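Local coordinates for protein peptidyl tryptophan dihydroxylase (Pseudomonas putida, PDB 7CTQ) that acts as an FAD-dependent monooxygenase that dihydroxylates a peptidyl tryptophan, a step essential for biogenesis of the tryptophylquinone cofactor, probably that of quinohemoprotein amine dehydrogenase, at residues E251-D256 and Q304-R309. Sequence-based numbering, arbitrary orientation.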
loop_
_atom_site.group_PDB
_atom_site.type_symbol
_atom_site.label_atom_id
_atom_site.label_comp_id
_atom_site.label_asym_id
_atom_site.label_seq_id
_atom_site.Cartn_x
_atom_site.Cartn_y
_atom_site.Cartn_z
ATOM N N GLU A 251 -14.361 -7.056 -0.084
ATOM C CA GLU A 251 -13.902 -8.392 -0.454
ATOM C C GLU A 251 -12.556 -8.264 -1.151
ATOM O O GLU A 251 -12.390 -7.402 -2.015
ATOM C CB GLU A 251 -14.897 -9.088 -1.389
ATOM C CG GLU A 251 -16.277 -9.274 -0.804
ATOM C CD GLU A 251 -16.231 -9.920 0.563
ATOM O OE1 GLU A 251 -15.510 -10.935 0.707
ATOM O OE2 GLU A 251 -16.906 -9.409 1.488
ATOM N N CYS A 252 -11.600 -9.122 -0.805
ATOM C CA CYS A 252 -10.298 -9.026 -1.448
ATOM C C CYS A 252 -9.746 -10.348 -1.962
ATOM O O CYS A 252 -8.632 -10.356 -2.498
ATOM C CB CYS A 252 -9.271 -8.388 -0.499
ATOM S SG CYS A 252 -9.163 -9.170 1.107
ATOM N N VAL A 253 -10.474 -11.454 -1.820
ATOM C CA VAL A 253 -10.012 -12.733 -2.355
ATOM C C VAL A 253 -11.206 -13.674 -2.508
ATOM O O VAL A 253 -12.118 -13.687 -1.678
ATOM C CB VAL A 253 -8.899 -13.339 -1.461
ATOM C CG1 VAL A 253 -9.380 -13.482 -0.019
ATOM C CG2 VAL A 253 -8.405 -14.668 -2.019
ATOM N N GLY A 254 -11.181 -14.470 -3.580
ATOM C CA GLY A 254 -12.206 -15.451 -3.885
ATOM C C GLY A 254 -11.618 -16.823 -4.159
ATOM O O GLY A 254 -10.427 -17.055 -3.918
ATOM N N GLN A 255 -12.443 -17.746 -4.658
ATOM C CA GLN A 255 -11.947 -19.070 -5.024
ATOM C C GLN A 255 -10.944 -18.999 -6.168
ATOM O O GLN A 255 -10.033 -19.829 -6.252
ATOM C CB GLN A 255 -13.114 -19.975 -5.412
ATOM C CG GLN A 255 -14.107 -20.192 -4.297
ATOM C CD GLN A 255 -13.460 -20.806 -3.073
ATOM O OE1 GLN A 255 -13.360 -20.168 -2.021
ATOM N NE2 GLN A 255 -13.011 -22.056 -3.204
ATOM N N ASP A 256 -11.087 -18.014 -7.042
ATOM C CA ASP A 256 -10.254 -17.926 -8.232
ATOM C C ASP A 256 -9.897 -16.485 -8.541
ATOM O O ASP A 256 -9.710 -16.125 -9.707
ATOM C CB ASP A 256 -10.939 -18.567 -9.451
ATOM C CG ASP A 256 -12.327 -17.987 -9.733
ATOM O OD1 ASP A 256 -12.654 -16.886 -9.236
ATOM O OD2 ASP A 256 -13.098 -18.635 -10.476
ATOM N N GLN A 304 -8.757 -16.477 4.249
ATOM C CA GLN A 304 -8.639 -15.828 5.548
ATOM C C GLN A 304 -7.249 -15.233 5.731
ATOM O O GLN A 304 -7.100 -14.122 6.251
ATOM C CB GLN A 304 -8.951 -16.824 6.661
ATOM C CG GLN A 304 -8.856 -16.196 8.060
ATOM C CD GLN A 304 -9.070 -17.200 9.178
ATOM O OE1 GLN A 304 -9.690 -18.235 8.970
ATOM N NE2 GLN A 304 -8.551 -16.895 10.375
ATOM N N PHE A 305 -6.217 -15.942 5.271
ATOM C CA PHE A 305 -4.864 -15.418 5.404
ATOM C C PHE A 305 -4.726 -14.067 4.703
ATOM O O PHE A 305 -4.175 -13.112 5.270
ATOM C CB PHE A 305 -3.848 -16.429 4.853
ATOM C CG PHE A 305 -2.429 -16.020 5.085
ATOM C CD1 PHE A 305 -1.766 -15.213 4.165
ATOM C CD2 PHE A 305 -1.768 -16.406 6.241
ATOM C CE1 PHE A 305 -0.464 -14.789 4.391
ATOM C CE2 PHE A 305 -0.452 -16.003 6.473
ATOM C CZ PHE A 305 0.197 -15.184 5.550
ATOM N N HIS A 306 -5.242 -13.955 3.480
ATOM C CA HIS A 306 -5.091 -12.706 2.739
ATOM C C HIS A 306 -5.940 -11.582 3.333
ATOM O O HIS A 306 -5.455 -10.459 3.501
ATOM C CB HIS A 306 -5.444 -12.912 1.261
ATOM C CG HIS A 306 -5.072 -11.749 0.394
ATOM N ND1 HIS A 306 -3.770 -11.313 0.255
ATOM C CD2 HIS A 306 -5.830 -10.927 -0.372
ATOM C CE1 HIS A 306 -3.744 -10.267 -0.555
ATOM N NE2 HIS A 306 -4.980 -10.020 -0.957
ATOM N N GLN A 307 -7.214 -11.861 3.628
ATOM C CA GLN A 307 -8.088 -10.837 4.197
ATOM C C GLN A 307 -7.487 -10.250 5.465
ATOM O O GLN A 307 -7.379 -9.030 5.612
ATOM C CB GLN A 307 -9.462 -11.425 4.515
ATOM C CG GLN A 307 -10.378 -11.632 3.344
ATOM C CD GLN A 307 -11.372 -12.737 3.618
ATOM O OE1 GLN A 307 -11.957 -12.808 4.700
ATOM N NE2 GLN A 307 -11.531 -13.637 2.657
ATOM N N GLN A 308 -7.102 -11.115 6.399
ATOM C CA GLN A 308 -6.633 -10.640 7.694
ATOM C C GLN A 308 -5.298 -9.909 7.586
ATOM O O GLN A 308 -5.080 -8.910 8.284
ATOM C CB GLN A 308 -6.557 -11.818 8.663
ATOM C CG GLN A 308 -7.932 -12.444 8.891
ATOM C CD GLN A 308 -7.894 -13.535 9.936
ATOM O OE1 GLN A 308 -6.929 -14.282 10.026
ATOM N NE2 GLN A 308 -8.938 -13.618 10.748
ATOM N N ARG A 309 -4.396 -10.372 6.717
ATOM C CA ARG A 309 -3.167 -9.619 6.474
ATOM C C ARG A 309 -3.479 -8.230 5.920
ATOM O O ARG A 309 -2.960 -7.219 6.414
ATOM C CB ARG A 309 -2.243 -10.386 5.518
ATOM C CG ARG A 309 -1.045 -9.546 5.024
ATOM C CD ARG A 309 -0.019 -10.355 4.206
ATOM N NE ARG A 309 0.992 -9.488 3.587
ATOM C CZ ARG A 309 2.044 -8.993 4.241
ATOM N NH1 ARG A 309 2.224 -9.278 5.526
ATOM N NH2 ARG A 309 2.919 -8.215 3.616
#
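Gln307 reaches across Cys252 and Val253 with its aliphatic shaft and amide, and no hydrogen bond links the two segments. Cys252 and Gln307 each have two deposited conformers; their distances and angles here hold for the conformer described. Cys252 SG lies 3.5 Å from Gln307 CG and also comes close to the helix backbone, 3.7 Å from Gln307 CA. Further out, Gln307 NE2 comes to 3.4 Å from Val253 CG1, and the two side chains cross at about a right angle. The chi1 of Gln307, -77°, sets CG beside its own backbone N, and the extended chain beyond carries the amide to the valine methyl. His306, one residue back on helix 299-327, presents the CD2 edge of its imidazole to the loop. Cys252 O lies near the ring plane, 3.6 Å from His306 CD2, whereas Cys252 SG stands 5.0 Å from the ring centroid and 58° off the normal, an oblique approach rather than a stack. The 251-256 loop leads into strand 257-259, an outer strand of the sheet that also holds the parallel strands 8-11 and 31-35 of the Rossmann-type FAD-binding domain; the contact thus lays the long helix against this border. Val253 CB approaches the imidazole obliquely, 4.1 Å from His306 CD2. The neighbouring ring nitrogen, His306 NE2, is hydrogen-bonded to Arg259 O, which restrains the rotation of the ring.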